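Local atomic coordinates of mRNA export factor GLE1 (Saccharomyces cerevisiae, PDB entry 6B4E), a protein that works in mRNA export as a component of the nuclear pore complex, its C-terminal region, the part described here, interacting with NUP42, DBP5 and GFD1. Residues A[226-231]-A[268-273]; A[233-238]-A[286-291]. One frame throughout, in Å; residues are numbered along the deposited sequence.

Contact 1. Residues A[226-231]-A[268-273]; sequences THFVIL and KKYVGA
The CA atoms of Val229 and Gly272 come within 4.6 Å of each other where helix 225-264, near its start, meets the first turn of helix 271-284, with Tyr270 at its N-cap position. With no side chain on Gly272 the two backbones can approach this closely: Phe228 CB lies 3.4 Å from Gly272 C, and Val229 CG2 rests near Gly272 CA. Phe228 carries most of the contact. Its CG stands anti to its own carbonyl carbon (chi1 -68°), which turns the ring towards Tyr270 and Ala273, and the methyl of Ala273 sits over the centre of one face in a CH-pi contact, CB 3.7 Å from the ring centroid. Farther out, Phe228 CE2 touches Tyr270 CD2 at 3.6 Å; the two rings touch at their borders, neither lying over the other's face, with planes 43° apart. A water donates to both Phe228 O and Gly272 O, linking the two backbones beside the apolar patch. Asn225 adds a direct tie, its OD1 accepting a hydrogen bond from Gly272 N. Around this junction, Leu261 and Thr262 from the far end of helix 225-264 also pack on Phe228, while helices 169-188 and 206-216 receive Ile230.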
ATOM      1  N   THR A 226      -1.677  -1.793  14.936  1.00 23.18           N
ATOM      2  CA  THR A 226      -1.662  -1.270  13.571  1.00 22.26           C
ATOM      3  C   THR A 226      -1.505  -2.383  12.543  1.00 27.46           C
ATOM      4  O   THR A 226      -2.058  -2.300  11.442  1.00 25.87           O
ATOM      5  CB  THR A 226      -0.534  -0.252  13.400  1.00 24.32           C
ATOM      6  OG1 THR A 226      -0.481   0.632  14.540  1.00 27.82           O
ATOM      7  CG2 THR A 226      -0.750   0.552  12.150  1.00 28.72           C
ATOM      8  N   HIS A 227      -0.726  -3.415  12.860  1.00 27.21           N
ATOM      9  CA  HIS A 227      -0.619  -4.541  11.933  1.00 28.22           C
ATOM     10  C   HIS A 227      -1.989  -5.135  11.648  1.00 21.07           C
ATOM     11  O   HIS A 227      -2.303  -5.493  10.502  1.00 22.02           O
ATOM     12  CB  HIS A 227       0.298  -5.616  12.500  1.00 27.41           C
ATOM     13  CG  HIS A 227       1.727  -5.194  12.585  1.00 26.71           C
ATOM     14  ND1 HIS A 227       2.250  -4.567  13.698  1.00 26.70           N
ATOM     15  CD2 HIS A 227       2.740  -5.289  11.693  1.00 27.21           C
ATOM     16  CE1 HIS A 227       3.529  -4.309  13.492  1.00 38.91           C
ATOM     17  NE2 HIS A 227       3.852  -4.741  12.286  1.00 28.04           N
ATOM     18  N   PHE A 228      -2.815  -5.255  12.678  1.00 22.61           N
ATOM     19  CA  PHE A 228      -4.134  -5.824  12.489  1.00 19.22           C
ATOM     20  C   PHE A 228      -5.035  -4.864  11.739  1.00 21.45           C
ATOM     21  O   PHE A 228      -5.853  -5.291  10.915  1.00 21.48           O
ATOM     22  CB  PHE A 228      -4.750  -6.199  13.837  1.00 28.31           C
ATOM     23  CG  PHE A 228      -4.056  -7.354  14.522  1.00 25.78           C
ATOM     24  CD1 PHE A 228      -4.287  -8.656  14.124  1.00 24.27           C
ATOM     25  CD2 PHE A 228      -3.162  -7.129  15.551  1.00 22.23           C
ATOM     26  CE1 PHE A 228      -3.648  -9.708  14.743  1.00 23.63           C
ATOM     27  CE2 PHE A 228      -2.526  -8.179  16.181  1.00 21.72           C
ATOM     28  CZ  PHE A 228      -2.776  -9.475  15.773  1.00 25.57           C
ATOM     29  N   VAL A 229      -4.909  -3.566  12.027  1.00 20.86           N
ATOM     30  CA  VAL A 229      -5.678  -2.566  11.303  1.00 23.51           C
ATOM     31  C   VAL A 229      -5.382  -2.641   9.809  1.00 22.05           C
ATOM     32  O   VAL A 229      -6.303  -2.678   8.990  1.00 21.49           O
ATOM     33  CB  VAL A 229      -5.401  -1.158  11.864  1.00 25.48           C
ATOM     34  CG1 VAL A 229      -6.078  -0.097  10.995  1.00 26.53           C
ATOM     35  CG2 VAL A 229      -5.922  -1.053  13.279  1.00 24.93           C
ATOM     36  N   ILE A 230      -4.105  -2.612   9.422  1.00 21.74           N
ATOM     37  CA  ILE A 230      -3.820  -2.571   7.994  1.00 21.07           C
ATOM     38  C   ILE A 230      -4.211  -3.892   7.342  1.00 20.65           C
ATOM     39  O   ILE A 230      -4.602  -3.909   6.169  1.00 23.01           O
ATOM     40  CB  ILE A 230      -2.354  -2.197   7.710  1.00 25.76           C
ATOM     41  CG1 ILE A 230      -1.382  -3.254   8.224  1.00 23.43           C
ATOM     42  CG2 ILE A 230      -2.036  -0.810   8.302  1.00 31.22           C
ATOM     43  CD1 ILE A 230      -1.038  -4.317   7.178  1.00 24.33           C
ATOM     44  N   LEU A 231      -4.127  -5.014   8.072  1.00 21.56           N
ATOM     45  CA  LEU A 231      -4.565  -6.288   7.503  1.00 17.63           C
ATOM     46  C   LEU A 231      -6.071  -6.299   7.272  1.00 22.57           C
ATOM     47  O   LEU A 231      -6.553  -6.889   6.299  1.00 22.14           O
ATOM     48  CB  LEU A 231      -4.152  -7.455   8.412  1.00 21.35           C
ATOM     49  CG  LEU A 231      -2.662  -7.833   8.420  1.00 26.89           C
ATOM     50  CD1 LEU A 231      -2.367  -8.913   9.451  1.00 23.86           C
ATOM     51  CD2 LEU A 231      -2.222  -8.288   7.047  1.00 27.36           C
ATOM     52  N   LYS A 268      -3.859  -8.744  24.358  1.00 29.18           N
ATOM     53  CA  LYS A 268      -3.712  -7.312  24.118  1.00 32.69           C
ATOM     54  C   LYS A 268      -5.051  -6.632  23.850  1.00 30.52           C
ATOM     55  O   LYS A 268      -5.143  -5.411  23.990  1.00 29.50           O
ATOM     56  CB  LYS A 268      -2.794  -7.045  22.923  1.00 29.42           C
ATOM     57  CG  LYS A 268      -1.443  -7.748  22.953  1.00 33.10           C
ATOM     58  CD  LYS A 268      -0.459  -7.100  23.900  1.00 40.60           C
ATOM     59  CE  LYS A 268       0.933  -7.673  23.675  1.00 52.47           C
ATOM     60  NZ  LYS A 268       1.871  -7.326  24.771  1.00 82.86           N
ATOM     61  N   LYS A 269      -6.077  -7.402  23.475  1.00 31.44           N
ATOM     62  CA  LYS A 269      -7.396  -6.881  23.101  1.00 29.02           C
ATOM     63  C   LYS A 269      -7.263  -5.720  22.125  1.00 27.47           C
ATOM     64  O   LYS A 269      -7.828  -4.640  22.311  1.00 31.23           O
ATOM     65  CB  LYS A 269      -8.210  -6.478  24.327  1.00 28.79           C
ATOM     66  CG  LYS A 269      -8.672  -7.664  25.176  1.00 33.18           C
ATOM     67  CD  LYS A 269      -9.749  -7.217  26.169  1.00 45.39           C
ATOM     68  CE  LYS A 269     -10.268  -8.340  27.060  1.00 60.71           C
ATOM     69  NZ  LYS A 269      -9.317  -8.714  28.133  1.00 76.28           N
ATOM     70  N   TYR A 270      -6.477  -5.952  21.077  1.00 25.14           N
ATOM     71  CA  TYR A 270      -6.341  -4.976  20.007  1.00 21.97           C
ATOM     72  C   TYR A 270      -7.657  -4.877  19.251  1.00 25.00           C
ATOM     73  O   TYR A 270      -8.216  -5.902  18.831  1.00 25.37           O
ATOM     74  CB  TYR A 270      -5.230  -5.392  19.056  1.00 25.75           C
ATOM     75  CG  TYR A 270      -3.806  -5.283  19.592  1.00 32.35           C
ATOM     76  CD1 TYR A 270      -3.422  -4.248  20.433  1.00 33.94           C
ATOM     77  CD2 TYR A 270      -2.827  -6.201  19.199  1.00 30.90           C
ATOM     78  CE1 TYR A 270      -2.117  -4.135  20.882  1.00 26.79           C
ATOM     79  CE2 TYR A 270      -1.514  -6.095  19.661  1.00 26.86           C
ATOM     80  CZ  TYR A 270      -1.172  -5.056  20.502  1.00 32.48           C
ATOM     81  OH  TYR A 270       0.116  -4.918  20.977  1.00 31.97           O
ATOM     82  N   VAL A 271      -8.148  -3.647  19.084  1.00 26.01           N
ATOM     83  CA  VAL A 271      -9.406  -3.422  18.371  1.00 21.49           C
ATOM     84  C   VAL A 271      -9.299  -3.934  16.939  1.00 23.21           C
ATOM     85  O   VAL A 271     -10.243  -4.537  16.406  1.00 22.66           O
ATOM     86  CB  VAL A 271      -9.777  -1.925  18.413  1.00 23.49           C
ATOM     87  CG1 VAL A 271     -10.935  -1.617  17.475  1.00 29.50           C
ATOM     88  CG2 VAL A 271     -10.119  -1.524  19.837  1.00 30.55           C
ATOM     89  N   GLY A 272      -8.147  -3.714  16.303  1.00 22.32           N
ATOM     90  CA  GLY A 272      -7.946  -4.207  14.946  1.00 23.18           C
ATOM     91  C   GLY A 272      -7.962  -5.719  14.844  1.00 22.69           C
ATOM     92  O   GLY A 272      -8.418  -6.275  13.832  1.00 20.97           O
ATOM     93  N   ALA A 273      -7.470  -6.408  15.882  1.00 20.57           N
ATOM     94  CA  ALA A 273      -7.479  -7.862  15.874  1.00 22.11           C
ATOM     95  C   ALA A 273      -8.901  -8.391  15.973  1.00 23.86           C
ATOM     96  O   ALA A 273      -9.263  -9.342  15.272  1.00 24.36           O
ATOM     97  CB  ALA A 273      -6.620  -8.400  17.014  1.00 25.19           C
TER
HETATM   98  O   HOH W   1      -8.475  -5.181  11.348  1.00 22.31           O

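Contact 2. Residues A[233-238]-A[286-291]; sequences SWWDAA and NNMESF
A Met-aromatic contact of Met288 with Trp235, together with bridging waters, joins the chain leaving helix 271-284 to helix 225-264. Helix 271-284 ends in a Schellman motif with Asn286 as its C-prime residue, and the extended chain beyond it passes Trp235, Asp236 and Ala237. Met288 reaches in with chi1 and chi2 both extended, then bends at chi3 (-84°), which brings its methyl CE to 3.6 Å from Trp235 NE1. The approach to the indole is oblique, with SD 5.4 Å from the centroid of the five-membered ring. At the other end of the contact, Phe291 lays its ring against the helix backbone: Asp236 O lies over the centre of one face, 3.7 Å above the plane, while CE2 touches Ala237 CA at 3.8 Å. Between these apolar ends the polar groups meet through water. One water donates to Asp236 OD2 (2.7 Å) and to Glu289 O; another lies between Trp235 O and Glu289 O. A third accepts from Phe291 N at 2.8 Å and has Asp236 O within hydrogen-bonding distance. Asp236 OD1 forms a salt bridge with Arg275 of helix 271-284, and Trp235 also packs on Leu276 and Leu279 of that helix. The chemistry is thus divided: side chains grip the helix at Met288 and Phe291, whereas the intervening backbone is held through solvent. Arg275 probably helps to keep Asp236 negatively charged, and the nearby Glu289 carboxylate, its OE2 6.1 Å from Asp236 OD2, would oppose that effect.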
ATOM      1  N   SER A 233      -7.920  -3.491   6.714  1.00 19.44           N
ATOM      2  CA  SER A 233      -8.104  -2.624   5.562  1.00 16.65           C
ATOM      3  C   SER A 233      -7.741  -3.352   4.276  1.00 18.85           C
ATOM      4  O   SER A 233      -8.429  -3.210   3.251  1.00 21.29           O
ATOM      5  CB  SER A 233      -7.237  -1.374   5.708  1.00 21.91           C
ATOM      6  OG  SER A 233      -7.659  -0.645   6.838  1.00 21.51           O
ATOM      7  N   TRP A 234      -6.615  -4.081   4.297  1.00 20.02           N
ATOM      8  CA  TRP A 234      -6.210  -4.896   3.158  1.00 20.29           C
ATOM      9  C   TRP A 234      -7.303  -5.889   2.785  1.00 18.88           C
ATOM     10  O   TRP A 234      -7.663  -6.029   1.609  1.00 19.41           O
ATOM     11  CB  TRP A 234      -4.910  -5.637   3.478  1.00 22.54           C
ATOM     12  CG  TRP A 234      -4.561  -6.603   2.392  1.00 19.84           C
ATOM     13  CD1 TRP A 234      -3.811  -6.352   1.281  1.00 20.65           C
ATOM     14  CD2 TRP A 234      -4.998  -7.963   2.283  1.00 18.00           C
ATOM     15  NE1 TRP A 234      -3.753  -7.469   0.491  1.00 20.35           N
ATOM     16  CE2 TRP A 234      -4.473  -8.470   1.077  1.00 19.38           C
ATOM     17  CE3 TRP A 234      -5.780  -8.797   3.084  1.00 20.95           C
ATOM     18  CZ2 TRP A 234      -4.691  -9.775   0.664  1.00 24.18           C
ATOM     19  CZ3 TRP A 234      -6.002 -10.101   2.665  1.00 21.93           C
ATOM     20  CH2 TRP A 234      -5.475 -10.558   1.470  1.00 16.33           C
ATOM     21  N   TRP A 235      -7.835  -6.595   3.785  1.00 18.54           N
ATOM     22  CA  TRP A 235      -8.842  -7.633   3.560  1.00 20.85           C
ATOM     23  C   TRP A 235     -10.075  -7.081   2.854  1.00 17.85           C
ATOM     24  O   TRP A 235     -10.528  -7.639   1.849  1.00 19.82           O
ATOM     25  CB  TRP A 235      -9.220  -8.240   4.906  1.00 16.70           C
ATOM     26  CG  TRP A 235     -10.086  -9.480   4.924  1.00 20.02           C
ATOM     27  CD1 TRP A 235     -11.366  -9.616   4.470  1.00 15.06           C
ATOM     28  CD2 TRP A 235      -9.729 -10.733   5.500  1.00 16.79           C
ATOM     29  NE1 TRP A 235     -11.831 -10.893   4.729  1.00 20.69           N
ATOM     30  CE2 TRP A 235     -10.831 -11.598   5.355  1.00 18.37           C
ATOM     31  CE3 TRP A 235      -8.569 -11.213   6.115  1.00 18.39           C
ATOM     32  CZ2 TRP A 235     -10.817 -12.908   5.830  1.00 21.49           C
ATOM     33  CZ3 TRP A 235      -8.553 -12.519   6.571  1.00 22.98           C
ATOM     34  CH2 TRP A 235      -9.667 -13.352   6.426  1.00 19.72           C
ATOM     35  N   ASP A 236     -10.624  -5.980   3.370  1.00 18.55           N
ATOM     36  CA  ASP A 236     -11.803  -5.368   2.767  1.00 18.23           C
ATOM     37  C   ASP A 236     -11.544  -4.953   1.326  1.00 20.78           C
ATOM     38  O   ASP A 236     -12.476  -4.931   0.513  1.00 20.29           O
ATOM     39  CB  ASP A 236     -12.252  -4.144   3.580  1.00 18.71           C
ATOM     40  CG  ASP A 236     -13.008  -4.509   4.848  1.00 25.37           C
ATOM     41  OD1 ASP A 236     -12.868  -3.764   5.835  1.00 26.09           O
ATOM     42  OD2 ASP A 236     -13.762  -5.494   4.852  1.00 26.99           O
ATOM     43  N   ALA A 237     -10.298  -4.591   1.000  1.00 21.79           N
ATOM     44  CA  ALA A 237      -9.926  -4.147  -0.335  1.00 19.47           C
ATOM     45  C   ALA A 237      -9.569  -5.270  -1.307  1.00 22.25           C
ATOM     46  O   ALA A 237      -9.707  -5.074  -2.522  1.00 22.29           O
ATOM     47  CB  ALA A 237      -8.711  -3.211  -0.261  1.00 20.38           C
ATOM     48  N   ALA A 238      -9.081  -6.432  -0.824  1.00 19.96           N
ATOM     49  CA  ALA A 238      -8.430  -7.370  -1.735  1.00 17.44           C
ATOM     50  C   ALA A 238      -8.588  -8.843  -1.387  1.00 17.94           C
ATOM     51  O   ALA A 238      -8.119  -9.673  -2.167  1.00 20.71           O
ATOM     52  CB  ALA A 238      -6.933  -7.032  -1.819  1.00 20.96           C
ATOM     53  N   ASN A 286     -19.131 -18.019   4.493  1.00 21.14           N
ATOM     54  CA  ASN A 286     -19.490 -17.792   3.090  1.00 20.77           C
ATOM     55  C   ASN A 286     -20.223 -16.471   2.915  1.00 16.93           C
ATOM     56  O   ASN A 286     -21.250 -16.366   2.232  1.00 17.08           O
ATOM     57  CB  ASN A 286     -20.296 -18.963   2.550  1.00 20.01           C
ATOM     58  CG  ASN A 286     -19.421 -19.952   1.880  1.00 21.55           C
ATOM     59  OD1 ASN A 286     -19.006 -19.751   0.722  1.00 21.09           O
ATOM     60  ND2 ASN A 286     -19.072 -21.012   2.600  1.00 23.43           N
ATOM     61  N   ASN A 287     -19.654 -15.443   3.548  1.00 20.06           N
ATOM     62  CA  ASN A 287     -20.209 -14.107   3.524  1.00 20.87           C
ATOM     63  C   ASN A 287     -19.114 -13.043   3.369  1.00 21.19           C
ATOM     64  O   ASN A 287     -19.269 -11.920   3.862  1.00 22.16           O
ATOM     65  CB  ASN A 287     -21.039 -13.871   4.799  1.00 19.12           C
ATOM     66  CG  ASN A 287     -22.043 -12.767   4.638  1.00 26.70           C
ATOM     67  OD1 ASN A 287     -22.569 -12.549   3.546  1.00 26.23           O
ATOM     68  ND2 ASN A 287     -22.332 -12.070   5.731  1.00 28.67           N
ATOM     69  N   MET A 288     -18.022 -13.360   2.656  1.00 18.92           N
ATOM     70  CA  MET A 288     -16.955 -12.385   2.440  1.00 15.16           C
ATOM     71  C   MET A 288     -17.443 -11.262   1.539  1.00 18.37           C
ATOM     72  O   MET A 288     -18.001 -11.513   0.461  1.00 20.31           O
ATOM     73  CB  MET A 288     -15.728 -13.046   1.816  1.00 15.39           C
ATOM     74  CG  MET A 288     -14.613 -12.070   1.496  1.00 18.32           C
ATOM     75  SD  MET A 288     -13.148 -12.867   0.794  1.00 17.92           S
ATOM     76  CE  MET A 288     -12.291 -13.420   2.273  1.00 22.78           C
ATOM     77  N   GLU A 289     -17.211 -10.026   1.976  1.00 19.53           N
ATOM     78  CA  GLU A 289     -17.591  -8.831   1.236  1.00 18.45           C
ATOM     79  C   GLU A 289     -16.432  -8.289   0.408  1.00 18.42           C
ATOM     80  O   GLU A 289     -15.254  -8.523   0.690  1.00 21.29           O
ATOM     81  CB  GLU A 289     -18.059  -7.737   2.189  1.00 29.87           C
ATOM     82  CG  GLU A 289     -19.375  -8.051   2.866  1.00 52.72           C
ATOM     83  CD  GLU A 289     -19.836  -6.930   3.788  1.00 56.23           C
ATOM     84  OE1 GLU A 289     -20.369  -7.241   4.870  1.00 58.58           O
ATOM     85  OE2 GLU A 289     -19.662  -5.747   3.437  1.00 59.03           O
ATOM     86  N   SER A 290     -16.806  -7.551  -0.630  1.00 18.95           N
ATOM     87  CA  SER A 290     -15.875  -6.769  -1.429  1.00 16.75           C
ATOM     88  C   SER A 290     -16.553  -5.445  -1.734  1.00 19.36           C
ATOM     89  O   SER A 290     -17.775  -5.315  -1.633  1.00 21.97           O
ATOM     90  CB  SER A 290     -15.473  -7.498  -2.710  1.00 20.33           C
ATOM     91  OG  SER A 290     -16.618  -7.954  -3.417  1.00 25.67           O
ATOM     92  N   PHE A 291     -15.753  -4.445  -2.100  1.00 22.83           N
ATOM     93  CA  PHE A 291     -16.335  -3.163  -2.441  1.00 19.48           C
ATOM     94  C   PHE A 291     -17.253  -3.312  -3.649  1.00 24.12           C
ATOM     95  O   PHE A 291     -16.933  -4.061  -4.584  1.00 24.65           O
ATOM     96  CB  PHE A 291     -15.243  -2.127  -2.745  1.00 20.19           C
ATOM     97  CG  PHE A 291     -14.371  -1.791  -1.557  1.00 18.48           C
ATOM     98  CD1 PHE A 291     -14.892  -1.813  -0.272  1.00 27.58           C
ATOM     99  CD2 PHE A 291     -13.035  -1.427  -1.729  1.00 22.85           C
ATOM    100  CE1 PHE A 291     -14.099  -1.495   0.826  1.00 27.21           C
ATOM    101  CE2 PHE A 291     -12.243  -1.114  -0.640  1.00 25.41           C
ATOM    102  CZ  PHE A 291     -12.782  -1.144   0.640  1.00 27.29           C
TER
HETATM  103  O   HOH W   2     -12.519  -8.593  -0.088  1.00 19.89           O
HETATM  104  O   HOH W   3     -12.978  -4.784  -2.279  1.00 20.93           O
HETATM  105  O   HOH W   4     -14.317  -7.805   3.522  1.00 23.89           O

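Both contacts are built on helix 225-264, whose segments 226-231 and 233-238 are separated by a single residue; the contact centres lie 16 Å apart, each about 17 Å from the centre of the chain. Their partners follow later in the same order: 268-273 leads into helix 271-284, and the loop segment 286-291 comes after its end, so the contacts cross along the chain. The chain is therefore joined to the early part of helix 225-264 as it enters helix 271-284 and again just after it leaves, buried at contact 1 and more open and hydrated at contact 2. Together they tie the last helix and the chain following it into the all-helical body of this C-terminal part.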